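Local coordinates for hypothetical protein (Ruminococcus gnavus, PDB 4QAN), which is of unknown function but adopts a cystatin-like fold, as a divergent member of the NTF2-like superfamily, and can bind magnesium, at residues Q227-I232 with K268-G273; V310-T315 with Q380-A385; V322-G327 with A356-L361; K334-G339 with V366-K371. All blocks are in the same frame, centred on the assembly; numbering follows the deposited sequence.

In the fold
All four contacts lie in the C-terminal half of the chain. Contact 1 comes first and joins helices 221-234 and 254-275. The other three belong to one mixed, curled sheet, and the chain opens them in the order 2, 3, 4 but closes them in the order 3, 4, 2, so the last modelled residues return to strand 305-314. Centres of contacts 2 and 3 are about 8 Å apart, on neighbouring strands 305-314 and 322-331; contact 4 follows on strand 334-344, its centre about 14 Å from that of contact 3. Contact 1 touches contact 4, where M270 and G273 meet V366, bringing helix 254-275 against the sheet, in keeping with the cystatin-like fold.

Contact 1 of 4, residues Q227-I232 with K268-G273; sequences QFIYAI and KTMLYG
Two helices of the cystatin-like C-terminal half, 221-234 and 254-275, meet here through F228, I229 and I232 on one and M270 and L271 on the other. The short segments cross at -71° and their axes come no nearer than 13.1 Å, so long side chains have to span the gap. M270, modelled as selenomethionine, does most of this. Its CG lies anti to the backbone N (chi1 179°) and the chain runs straight on to SE before bending at the last torsion, which swings the terminal methyl CE in among the three side chains opposite. The tightest of its contacts is with I232 CD1, at 3.4 Å from M270 CE, closer than two carbons usually pack. F228 arrives from the opposite direction, and its CE2 lies 3.8 Å from M270 CE, the methyl standing obliquely to the ring. I229 CD1 completes the trio at 4.1 Å from M270 CE. One turn of helix links two of these partners: I232 CD1 rides 3.8 Å above one face of the F228 ring, off toward its rim. The other branch of I232 is used as well, CG2 meeting L271 CD2 at 3.8 Å. Around them, L267 touches both F228 and I232, while L271 also rests on L89 of helix 87-108. Every touching residue is buried, and no hydrogen bond passes between the segments. Cohesion here therefore comes from dispersion and the exclusion of water, and what sets the spacing is the shape of the interlocking methyls and ring rather than any directed polar bond.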
loop_
_atom_site.group_PDB
_atom_site.type_symbol
_atom_site.label_atom_id
_atom_site.label_comp_id
_atom_site.label_asym_id
_atom_site.label_seq_id
_atom_site.Cartn_x
_atom_site.Cartn_y
_atom_site.Cartn_z
ATOM N N GLN A 227 -20.340 9.900 -3.380
ATOM C CA GLN A 227 -19.723 9.249 -4.523
ATOM C C GLN A 227 -18.570 8.384 -4.131
ATOM O O GLN A 227 -18.284 7.429 -4.827
ATOM C CB GLN A 227 -19.275 10.244 -5.594
ATOM C CG GLN A 227 -20.394 10.744 -6.500
ATOM C CD GLN A 227 -21.080 9.610 -7.245
ATOM O OE1 GLN A 227 -22.240 9.318 -6.984
ATOM N NE2 GLN A 227 -20.353 8.954 -8.169
ATOM N N PHE A 228 -17.881 8.756 -3.050
ATOM C CA PHE A 228 -16.867 7.916 -2.408
ATOM C C PHE A 228 -17.454 6.559 -2.000
ATOM O O PHE A 228 -16.933 5.509 -2.372
ATOM C CB PHE A 228 -16.314 8.676 -1.198
ATOM C CG PHE A 228 -15.414 7.867 -0.289
ATOM C CD1 PHE A 228 -14.117 7.556 -0.666
ATOM C CD2 PHE A 228 -15.841 7.493 0.977
ATOM C CE1 PHE A 228 -13.279 6.858 0.189
ATOM C CE2 PHE A 228 -15.000 6.797 1.833
ATOM C CZ PHE A 228 -13.718 6.473 1.428
ATOM N N ILE A 229 -18.577 6.581 -1.286
ATOM C CA ILE A 229 -19.281 5.345 -0.933
ATOM C C ILE A 229 -19.815 4.581 -2.153
ATOM O O ILE A 229 -19.813 3.359 -2.166
ATOM C CB ILE A 229 -20.391 5.624 0.111
ATOM C CG1 ILE A 229 -19.750 6.136 1.420
ATOM C CG2 ILE A 229 -21.263 4.399 0.354
ATOM C CD1 ILE A 229 -18.704 5.226 2.041
ATOM N N TYR A 230 -20.239 5.283 -3.191
ATOM C CA TYR A 230 -20.691 4.627 -4.407
ATOM C C TYR A 230 -19.532 3.879 -5.068
ATOM O O TYR A 230 -19.704 2.753 -5.551
ATOM C CB TYR A 230 -21.283 5.639 -5.393
ATOM C CG TYR A 230 -21.723 5.039 -6.731
ATOM C CD1 TYR A 230 -22.833 4.204 -6.807
ATOM C CD2 TYR A 230 -21.017 5.310 -7.917
ATOM C CE1 TYR A 230 -23.238 3.654 -8.018
ATOM C CE2 TYR A 230 -21.408 4.766 -9.139
ATOM C CZ TYR A 230 -22.520 3.946 -9.188
ATOM O OH TYR A 230 -22.926 3.409 -10.382
ATOM N N ALA A 231 -18.365 4.510 -5.111
ATOM C CA ALA A 231 -17.150 3.843 -5.602
ATOM C C ALA A 231 -16.848 2.522 -4.862
ATOM O O ALA A 231 -16.524 1.490 -5.475
ATOM C CB ALA A 231 -15.963 4.787 -5.494
ATOM N N ILE A 232 -16.963 2.564 -3.542
ATOM C CA ILE A 232 -16.782 1.379 -2.698
ATOM C C ILE A 232 -17.804 0.289 -3.047
ATOM O O ILE A 232 -17.434 -0.880 -3.240
ATOM C CB ILE A 232 -16.826 1.776 -1.200
ATOM C CG1 ILE A 232 -15.519 2.526 -0.860
ATOM C CG2 ILE A 232 -16.985 0.549 -0.306
ATOM C CD1 ILE A 232 -15.462 3.202 0.495
ATOM N N LYS A 268 -9.080 0.861 3.860
ATOM C CA LYS A 268 -9.033 -0.538 4.308
ATOM C C LYS A 268 -9.520 -0.706 5.737
ATOM O O LYS A 268 -10.302 -1.608 6.061
ATOM C CB LYS A 268 -7.606 -1.070 4.229
ATOM C CG LYS A 268 -7.479 -2.534 4.641
ATOM C CD LYS A 268 -6.044 -2.994 4.772
ATOM C CE LYS A 268 -5.343 -2.323 5.933
ATOM N NZ LYS A 268 -3.879 -2.581 5.868
ATOM N N THR A 269 -9.061 0.192 6.589
ATOM C CA THR A 269 -9.366 0.122 7.978
ATOM C C THR A 269 -10.869 0.314 8.193
ATOM O O THR A 269 -11.482 -0.376 9.010
ATOM C CB THR A 269 -8.501 1.135 8.741
ATOM O OG1 THR A 269 -7.125 0.753 8.596
ATOM C CG2 THR A 269 -8.872 1.178 10.213
HETATM N N MSE A 270 -11.452 1.228 7.428
HETATM C CA MSE A 270 -12.881 1.500 7.479
HETATM C C MSE A 270 -13.648 0.273 7.026
HETATM O O MSE A 270 -14.570 -0.163 7.699
HETATM C CB MSE A 270 -13.213 2.738 6.641
HETATM C CG MSE A 270 -14.721 2.975 6.697
HETATM SE SE MSE A 270 -15.329 4.528 5.672
HETATM C CE MSE A 270 -15.389 3.672 3.897
ATOM N N LEU A 271 -13.270 -0.306 5.894
ATOM C CA LEU A 271 -13.935 -1.512 5.415
ATOM C C LEU A 271 -13.830 -2.650 6.439
ATOM O O LEU A 271 -14.807 -3.387 6.653
ATOM C CB LEU A 271 -13.358 -1.965 4.069
ATOM C CG LEU A 271 -13.353 -0.933 2.943
ATOM C CD1 LEU A 271 -12.662 -1.508 1.730
ATOM C CD2 LEU A 271 -14.756 -0.457 2.593
ATOM N N TYR A 272 -12.664 -2.791 7.083
ATOM C CA TYR A 272 -12.479 -3.845 8.083
ATOM C C TYR A 272 -13.423 -3.587 9.253
ATOM O O TYR A 272 -13.924 -4.528 9.880
ATOM C CB TYR A 272 -11.022 -3.911 8.558
ATOM C CG TYR A 272 -10.031 -4.579 7.597
ATOM C CD1 TYR A 272 -10.374 -4.898 6.273
ATOM C CD2 TYR A 272 -8.751 -4.888 8.023
ATOM C CE1 TYR A 272 -9.458 -5.500 5.431
ATOM C CE2 TYR A 272 -7.825 -5.471 7.178
ATOM C CZ TYR A 272 -8.182 -5.777 5.893
ATOM O OH TYR A 272 -7.253 -6.370 5.084
ATOM N N GLY A 273 -13.695 -2.316 9.531
ATOM C CA GLY A 273 -14.661 -1.953 10.579
ATOM C C GLY A 273 -16.059 -2.499 10.304
ATOM O O GLY A 273 -16.721 -3.023 11.210
#

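Contact 2 of 4, residues V310-T315 with Q380-A385; sequences VIPIET and QSVLKA
I313 and E314 pair in parallel with L383 and K384, and the backbone bonds come first. L383 N gives its hydrogen to P312 O at 3.0 Å, in the carbonyl plane and nearly straight at 167°. Two residues on from P312, E314 N donates to L383 O at 2.8 Å, and A385 N reaches E314 O at 3.1 Å. L383 thus uses both its N and its O on the two residues flanking I313, as a parallel bridge requires. A CA-H...O contact from I313 CA to L383 O adds to this.

The one charged pair is E314 with K384. Their side chains run side by side and point the same way, and K384 bends at chi2 (-84°) to bring NZ within 3.3 Å of E314 OE1. The ammonium comes from above the carboxylate plane, 45° out of it, and the salt bridge lies between two exposed side chains.

The remaining contacts are van der Waals packing. I311 CG2 and L383 CG make an apolar pair at 3.9 Å. V382 CG2, anti to its backbone N, sits 3.4 Å from P312 O and 3.7 Å from E314 CB. The ring of P312 lies against the backbone carbonyl of S381.

Strand 383-384, almost the end of the modelled chain, thereby extends the mixed sheet along one edge of strand 305-314, whose other edge bonds to strand 322-331 through I311 and I313; L383 leans onto A326 of that strand, and V310 touches helix 221-234.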
loop_
_atom_site.group_PDB
_atom_site.type_symbol
_atom_site.label_atom_id
_atom_site.label_comp_id
_atom_site.label_asym_id
_atom_site.label_seq_id
_atom_site.Cartn_x
_atom_site.Cartn_y
_atom_site.Cartn_z
ATOM N N VAL A 310 -25.625 11.883 5.179
ATOM C CA VAL A 310 -24.372 12.584 5.450
ATOM C C VAL A 310 -24.699 13.865 6.225
ATOM O O VAL A 310 -25.352 14.760 5.693
ATOM C CB VAL A 310 -23.661 12.936 4.149
ATOM C CG1 VAL A 310 -22.342 13.662 4.439
ATOM C CG2 VAL A 310 -23.444 11.665 3.341
ATOM N N ILE A 311 -24.265 13.946 7.483
ATOM C CA ILE A 311 -24.787 14.966 8.395
ATOM C C ILE A 311 -23.691 15.905 8.866
ATOM O O ILE A 311 -22.682 15.441 9.397
ATOM C CB ILE A 311 -25.418 14.328 9.643
ATOM C CG1 ILE A 311 -26.416 13.244 9.235
ATOM C CG2 ILE A 311 -26.100 15.393 10.478
ATOM C CD1 ILE A 311 -26.856 12.378 10.385
ATOM N N PRO A 312 -23.895 17.225 8.717
ATOM C CA PRO A 312 -22.844 18.141 9.122
ATOM C C PRO A 312 -22.637 18.131 10.625
ATOM O O PRO A 312 -23.610 18.097 11.410
ATOM C CB PRO A 312 -23.380 19.510 8.676
ATOM C CG PRO A 312 -24.867 19.355 8.732
ATOM C CD PRO A 312 -25.110 17.939 8.281
ATOM N N ILE A 313 -21.373 18.165 11.029
ATOM C CA ILE A 313 -21.035 18.327 12.435
ATOM C C ILE A 313 -20.761 19.802 12.713
ATOM O O ILE A 313 -19.973 20.439 12.018
ATOM C CB ILE A 313 -19.808 17.468 12.787
ATOM C CG1 ILE A 313 -20.116 15.987 12.520
ATOM C CG2 ILE A 313 -19.370 17.682 14.230
ATOM C CD1 ILE A 313 -18.887 15.099 12.567
ATOM N N GLU A 314 -21.410 20.348 13.730
ATOM C CA GLU A 314 -21.148 21.711 14.119
ATOM C C GLU A 314 -20.002 21.740 15.132
ATOM O O GLU A 314 -20.133 21.200 16.222
ATOM C CB GLU A 314 -22.402 22.332 14.709
ATOM C CG GLU A 314 -22.207 23.760 15.199
ATOM C CD GLU A 314 -23.516 24.424 15.545
ATOM O OE1 GLU A 314 -24.434 24.427 14.694
ATOM O OE2 GLU A 314 -23.626 24.942 16.668
ATOM N N THR A 315 -18.876 22.350 14.754
ATOM C CA THR A 315 -17.736 22.504 15.663
ATOM C C THR A 315 -16.942 23.786 15.415
ATOM O O THR A 315 -16.769 24.209 14.270
ATOM C CB THR A 315 -16.749 21.333 15.582
ATOM O OG1 THR A 315 -15.579 21.660 16.347
ATOM C CG2 THR A 315 -16.337 21.056 14.134
ATOM N N GLN A 380 -31.601 13.965 12.839
ATOM C CA GLN A 380 -30.791 15.176 13.005
ATOM C C GLN A 380 -30.446 15.816 11.666
ATOM O O GLN A 380 -30.135 15.123 10.698
ATOM C CB GLN A 380 -29.477 14.857 13.721
ATOM C CG GLN A 380 -29.634 14.184 15.069
ATOM C CD GLN A 380 -30.521 14.980 15.986
ATOM O OE1 GLN A 380 -30.147 16.060 16.431
ATOM N NE2 GLN A 380 -31.715 14.458 16.260
ATOM N N SER A 381 -30.494 17.139 11.617
ATOM C CA SER A 381 -29.952 17.877 10.487
ATOM C C SER A 381 -28.531 18.347 10.803
ATOM O O SER A 381 -27.775 18.701 9.895
ATOM C CB SER A 381 -30.841 19.072 10.174
ATOM O OG SER A 381 -30.893 19.928 11.293
ATOM N N VAL A 382 -28.165 18.346 12.085
ATOM C CA VAL A 382 -26.814 18.708 12.495
ATOM C C VAL A 382 -26.420 18.036 13.805
ATOM O O VAL A 382 -27.226 17.933 14.709
ATOM C CB VAL A 382 -26.649 20.247 12.614
ATOM C CG1 VAL A 382 -27.647 20.850 13.594
ATOM C CG2 VAL A 382 -25.224 20.599 13.000
ATOM N N LEU A 383 -25.176 17.575 13.898
ATOM C CA LEU A 383 -24.681 16.978 15.137
ATOM C C LEU A 383 -23.753 17.968 15.818
ATOM O O LEU A 383 -22.776 18.393 15.222
ATOM C CB LEU A 383 -23.935 15.679 14.834
ATOM C CG LEU A 383 -24.709 14.595 14.076
ATOM C CD1 LEU A 383 -23.806 13.433 13.701
ATOM C CD2 LEU A 383 -25.885 14.096 14.896
ATOM N N LYS A 384 -24.055 18.328 17.061
ATOM C CA LYS A 384 -23.273 19.318 17.810
ATOM C C LYS A 384 -22.139 18.630 18.576
ATOM O O LYS A 384 -22.382 17.688 19.323
ATOM C CB LYS A 384 -24.158 20.061 18.814
ATOM C CG LYS A 384 -25.527 20.505 18.314
ATOM C CD LYS A 384 -25.509 21.834 17.576
ATOM C CE LYS A 384 -26.934 22.238 17.207
ATOM N NZ LYS A 384 -27.021 23.551 16.511
ATOM N N ALA A 385 -20.912 19.115 18.408
ATOM C CA ALA A 385 -19.726 18.492 19.003
ATOM C C ALA A 385 -19.935 18.078 20.462
ATOM O O ALA A 385 -20.142 18.915 21.334
ATOM C CB ALA A 385 -18.545 19.440 18.900
#

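Contact 3 of 4, residues V322-G327 with A356-L361; sequences VKQYAG and APALSL
Q324 carries this contact, reaching from strand 322-331 into the turn that begins at A356. The methyl of A356 lies 3.5 Å from Q324 OE1, while A356 O is gripped by two backbone donors of the turn, L359 N and L361 N, from opposite faces of its plane. P357 follows with no hydrogen to offer, and its CD simply packs 3.3 Å from Q324 OE1. A358 is the real partner: its N binds Q324 OE1 at 2.8 Å, 157° at the hydrogen, in the amide plane and on a lone pair. With CG anti to its carbonyl carbon (chi1 -75°) and an extended chain beyond, Q324 gets its amide oxygen that far, and A358 CB is crowded to 3.0 Å from Q324 OE1. L359 CD1 then rests on A326 CB at 4.3 Å. S360, a magnesium-binding residue although no ion is bound in this chain, points its side-chain bond away from strand 322-331; its backbone and that of L361 both stand opposite A356, a G1 beta bulge. A leucine in place of Q324 would probably leave A358 N without its acceptor and the turn less firmly fixed to the strand. Strand 322-331 runs between 305-314 and 334-344; Y325 points to the other side, onto helix 221-234, whereas A356 and L359 also pack on I313 of strand 305-314.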
loop_
_atom_site.group_PDB
_atom_site.type_symbol
_atom_site.label_atom_id
_atom_site.label_comp_id
_atom_site.label_asym_id
_atom_site.label_seq_id
_atom_site.Cartn_x
_atom_site.Cartn_y
_atom_site.Cartn_z
ATOM N N VAL A 322 -12.502 23.847 5.563
ATOM C CA VAL A 322 -12.464 22.507 6.136
ATOM C C VAL A 322 -13.667 22.240 7.036
ATOM O O VAL A 322 -13.950 23.000 7.951
ATOM C CB VAL A 322 -11.115 22.234 6.836
ATOM C CG1 VAL A 322 -11.153 20.961 7.664
ATOM C CG2 VAL A 322 -10.031 22.093 5.772
ATOM N N LYS A 323 -14.381 21.155 6.742
ATOM C CA LYS A 323 -15.611 20.825 7.442
ATOM C C LYS A 323 -15.713 19.352 7.820
ATOM O O LYS A 323 -15.322 18.467 7.053
ATOM C CB LYS A 323 -16.807 21.232 6.591
ATOM C CG LYS A 323 -16.825 22.723 6.309
ATOM C CD LYS A 323 -18.138 23.198 5.719
ATOM C CE LYS A 323 -18.100 24.707 5.506
ATOM N NZ LYS A 323 -18.112 25.483 6.782
ATOM N N GLN A 324 -16.248 19.095 9.009
ATOM C CA GLN A 324 -16.445 17.732 9.480
ATOM C C GLN A 324 -17.888 17.278 9.289
ATOM O O GLN A 324 -18.844 18.021 9.547
ATOM C CB GLN A 324 -16.056 17.610 10.945
ATOM C CG GLN A 324 -14.563 17.609 11.167
ATOM C CD GLN A 324 -14.210 17.585 12.639
ATOM O OE1 GLN A 324 -14.526 16.633 13.352
ATOM N NE2 GLN A 324 -13.545 18.626 13.097
ATOM N N TYR A 325 -18.024 16.038 8.841
ATOM C CA TYR A 325 -19.313 15.470 8.530
ATOM C C TYR A 325 -19.356 14.056 9.091
ATOM O O TYR A 325 -18.328 13.379 9.139
ATOM C CB TYR A 325 -19.519 15.462 6.997
ATOM C CG TYR A 325 -20.003 16.788 6.449
ATOM C CD1 TYR A 325 -19.111 17.827 6.157
ATOM C CD2 TYR A 325 -21.368 17.013 6.235
ATOM C CE1 TYR A 325 -19.565 19.045 5.675
ATOM C CE2 TYR A 325 -21.824 18.224 5.750
ATOM C CZ TYR A 325 -20.922 19.239 5.476
ATOM O OH TYR A 325 -21.400 20.440 4.992
ATOM N N ALA A 326 -20.549 13.618 9.497
ATOM C CA ALA A 326 -20.781 12.240 9.922
ATOM C C ALA A 326 -21.507 11.475 8.842
ATOM O O ALA A 326 -22.433 11.982 8.234
ATOM C CB ALA A 326 -21.594 12.218 11.207
ATOM N N GLY A 327 -21.067 10.250 8.588
ATOM C CA GLY A 327 -21.755 9.332 7.683
ATOM C C GLY A 327 -22.592 8.374 8.522
ATOM O O GLY A 327 -22.096 7.815 9.504
ATOM N N ALA A 356 -13.353 12.307 12.235
ATOM C CA ALA A 356 -14.003 13.519 12.697
ATOM C C ALA A 356 -13.656 13.718 14.169
ATOM O O ALA A 356 -14.392 13.270 15.055
ATOM C CB ALA A 356 -15.501 13.433 12.503
ATOM N N PRO A 357 -12.538 14.416 14.434
ATOM C CA PRO A 357 -12.073 14.627 15.790
ATOM C C PRO A 357 -13.153 15.227 16.684
ATOM O O PRO A 357 -13.207 14.929 17.879
ATOM C CB PRO A 357 -10.935 15.626 15.626
ATOM C CG PRO A 357 -10.465 15.456 14.242
ATOM C CD PRO A 357 -11.633 15.014 13.435
ATOM N N ALA A 358 -14.021 16.037 16.089
ATOM C CA ALA A 358 -15.074 16.741 16.823
ATOM C C ALA A 358 -16.090 15.807 17.501
ATOM O O ALA A 358 -16.771 16.203 18.448
ATOM C CB ALA A 358 -15.777 17.702 15.878
ATOM N N LEU A 359 -16.208 14.586 16.995
ATOM C CA LEU A 359 -17.019 13.538 17.612
ATOM C C LEU A 359 -16.150 12.389 18.122
ATOM O O LEU A 359 -16.649 11.283 18.341
ATOM C CB LEU A 359 -18.018 12.981 16.592
ATOM C CG LEU A 359 -19.139 13.911 16.116
ATOM C CD1 LEU A 359 -19.989 13.182 15.085
ATOM C CD2 LEU A 359 -19.997 14.399 17.271
ATOM N N SER A 360 -14.857 12.659 18.308
ATOM C CA SER A 360 -13.882 11.675 18.774
ATOM C C SER A 360 -13.737 10.454 17.857
ATOM O O SER A 360 -13.317 9.388 18.303
ATOM C CB SER A 360 -14.193 11.237 20.212
ATOM O OG SER A 360 -13.258 10.264 20.637
ATOM N N LEU A 361 -14.048 10.625 16.574
ATOM C CA LEU A 361 -13.944 9.538 15.610
ATOM C C LEU A 361 -12.596 9.560 14.902
ATOM O O LEU A 361 -12.310 10.453 14.103
ATOM C CB LEU A 361 -15.076 9.599 14.584
ATOM C CG LEU A 361 -16.481 9.165 15.018
ATOM C CD1 LEU A 361 -17.443 9.258 13.844
ATOM C CD2 LEU A 361 -16.501 7.748 15.571
#

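Contact 4 of 4, residues K334-G339 with V366-K371; sequences KNYLTG and VMRLSK
L337 and L369 share one face of this antiparallel pairing, L369 CD1 lying 4.1 Å from L337 CB; the M367 side chain runs alongside L337 there, though it has a second conformer and its end is uncertain. At one end T338 CG2 and V366 CG2 meet at 3.8 Å. The backbones of L337 and M367 form a hydrogen-bonded pair, with L337 N to M367 O at 2.8 Å. Y336 and R368, a non-hydrogen-bonded pair, project on the other face. There a bend at chi2 (60°) lays R368 CD over the Y336 ring, 4.2 Å from its centroid and 25° off the normal, a CH-pi contact, while F274 of helix 254-275 meets the ring edge-to-face. Replacing Y336 by an alanine would probably leave R368 CD and F274 without the ring they pack on and let the arginine turn more freely. Further out, K334 CD covers one face of the R368 guanidinium. A water, accepting from N335 N and R368 NE and donating to L369 O, ties the two strands together. At the rim K371 NZ bonds N335 OD1 at 3.0 Å, from 40° above the amide plane, and also G333 O; N335 ND2 is taken up by Y329 O. Strand 367-369 thus joins strand 334-344 at the edge of the mixed sheet, and S370 immediately after it is the N-cap of helix 371-378, a strand-to-helix transition.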
loop_
_atom_site.group_PDB
_atom_site.type_symbol
_atom_site.label_atom_id
_atom_site.label_comp_id
_atom_site.label_asym_id
_atom_site.label_seq_id
_atom_site.Cartn_x
_atom_site.Cartn_y
_atom_site.Cartn_z
ATOM N N LYS A 334 -27.120 -3.579 9.179
ATOM C CA LYS A 334 -26.580 -3.105 10.449
ATOM C C LYS A 334 -26.121 -1.684 10.263
ATOM O O LYS A 334 -25.533 -1.354 9.240
ATOM C CB LYS A 334 -25.440 -3.998 10.943
ATOM C CG LYS A 334 -25.925 -5.401 11.285
ATOM C CD LYS A 334 -24.897 -6.218 12.048
ATOM C CE LYS A 334 -25.540 -7.448 12.677
ATOM N NZ LYS A 334 -24.593 -8.194 13.547
ATOM N N ASN A 335 -26.415 -0.849 11.254
ATOM C CA ASN A 335 -26.188 0.592 11.182
ATOM C C ASN A 335 -24.915 1.014 11.870
ATOM O O ASN A 335 -24.623 0.565 12.983
ATOM C CB ASN A 335 -27.354 1.339 11.814
ATOM C CG ASN A 335 -28.657 1.013 11.148
ATOM O OD1 ASN A 335 -29.581 0.500 11.780
ATOM N ND2 ASN A 335 -28.729 1.274 9.850
ATOM N N TYR A 336 -24.171 1.891 11.197
ATOM C CA TYR A 336 -22.905 2.394 11.704
ATOM C C TYR A 336 -22.819 3.899 11.513
ATOM O O TYR A 336 -23.562 4.490 10.727
ATOM C CB TYR A 336 -21.737 1.731 10.971
ATOM C CG TYR A 336 -21.647 0.243 11.194
ATOM C CD1 TYR A 336 -22.376 -0.648 10.403
ATOM C CD2 TYR A 336 -20.855 -0.281 12.212
ATOM C CE1 TYR A 336 -22.305 -2.018 10.610
ATOM C CE2 TYR A 336 -20.778 -1.652 12.431
ATOM C CZ TYR A 336 -21.506 -2.515 11.631
ATOM O OH TYR A 336 -21.436 -3.867 11.841
ATOM N N LEU A 337 -21.908 4.507 12.257
ATOM C CA LEU A 337 -21.523 5.878 12.051
ATOM C C LEU A 337 -20.027 5.912 11.723
ATOM O O LEU A 337 -19.238 5.168 12.303
ATOM C CB LEU A 337 -21.785 6.688 13.307
ATOM C CG LEU A 337 -21.840 8.203 13.106
ATOM C CD1 LEU A 337 -23.208 8.617 12.566
ATOM C CD2 LEU A 337 -21.555 8.938 14.405
ATOM N N THR A 338 -19.642 6.777 10.792
ATOM C CA THR A 338 -18.249 7.170 10.658
ATOM C C THR A 338 -18.120 8.671 10.526
ATOM O O THR A 338 -19.106 9.359 10.315
ATOM C CB THR A 338 -17.619 6.568 9.404
ATOM O OG1 THR A 338 -18.120 7.260 8.240
ATOM C CG2 THR A 338 -17.916 5.076 9.339
ATOM N N GLY A 339 -16.886 9.149 10.611
ATOM C CA GLY A 339 -16.564 10.558 10.489
ATOM C C GLY A 339 -15.708 10.892 9.287
ATOM O O GLY A 339 -14.847 10.108 8.884
ATOM N N VAL A 366 -15.169 3.035 12.870
ATOM C CA VAL A 366 -16.563 2.767 12.561
ATOM C C VAL A 366 -17.241 2.492 13.880
ATOM O O VAL A 366 -16.711 1.741 14.679
ATOM C CB VAL A 366 -16.673 1.555 11.628
ATOM C CG1 VAL A 366 -18.099 1.111 11.497
ATOM C CG2 VAL A 366 -16.090 1.876 10.255
HETATM N N MSE A 367 -18.381 3.124 14.124
HETATM C CA MSE A 367 -19.116 2.982 15.382
HETATM C C MSE A 367 -20.430 2.307 15.118
HETATM O O MSE A 367 -21.240 2.831 14.358
HETATM C CB MSE A 367 -19.363 4.399 15.905
HETATM C CG MSE A 367 -20.201 4.453 17.178
HETATM SE SE MSE A 367 -20.059 6.277 17.924
HETATM C CE MSE A 367 -21.787 6.985 17.316
ATOM N N ARG A 368 -20.658 1.159 15.752
ATOM C CA ARG A 368 -21.922 0.448 15.654
ATOM C C ARG A 368 -23.016 1.245 16.357
ATOM O O ARG A 368 -22.773 1.835 17.410
ATOM C CB ARG A 368 -21.786 -0.949 16.264
ATOM C CG ARG A 368 -23.060 -1.789 16.291
ATOM C CD ARG A 368 -23.651 -2.053 14.907
ATOM N NE ARG A 368 -24.912 -2.773 15.021
ATOM C CZ ARG A 368 -25.016 -4.072 15.286
ATOM N NH1 ARG A 368 -23.928 -4.823 15.445
ATOM N NH2 ARG A 368 -26.214 -4.634 15.389
ATOM N N LEU A 369 -24.202 1.289 15.744
ATOM C CA LEU A 369 -25.372 1.955 16.318
ATOM C C LEU A 369 -26.551 0.998 16.465
ATOM O O LEU A 369 -26.795 0.159 15.599
ATOM C CB LEU A 369 -25.816 3.113 15.422
ATOM C CG LEU A 369 -24.905 4.330 15.306
ATOM C CD1 LEU A 369 -25.545 5.337 14.372
ATOM C CD2 LEU A 369 -24.615 4.966 16.656
ATOM N N SER A 370 -27.308 1.139 17.548
ATOM C CA SER A 370 -28.563 0.409 17.673
ATOM C C SER A 370 -29.532 0.971 16.631
ATOM O O SER A 370 -29.292 2.051 16.078
ATOM C CB SER A 370 -29.141 0.535 19.088
ATOM O OG SER A 370 -29.755 1.795 19.289
ATOM N N LYS A 371 -30.604 0.237 16.348
ATOM C CA LYS A 371 -31.663 0.732 15.470
ATOM C C LYS A 371 -32.282 2.015 16.038
ATOM O O LYS A 371 -32.631 2.941 15.296
ATOM C CB LYS A 371 -32.767 -0.319 15.300
ATOM C CG LYS A 371 -32.354 -1.580 14.560
ATOM C CD LYS A 371 -32.251 -1.351 13.057
ATOM C CE LYS A 371 -31.318 -2.357 12.403
ATOM N NZ LYS A 371 -31.057 -1.993 10.983
HETATM O O HOH W 1 -27.465 -1.777 13.843
#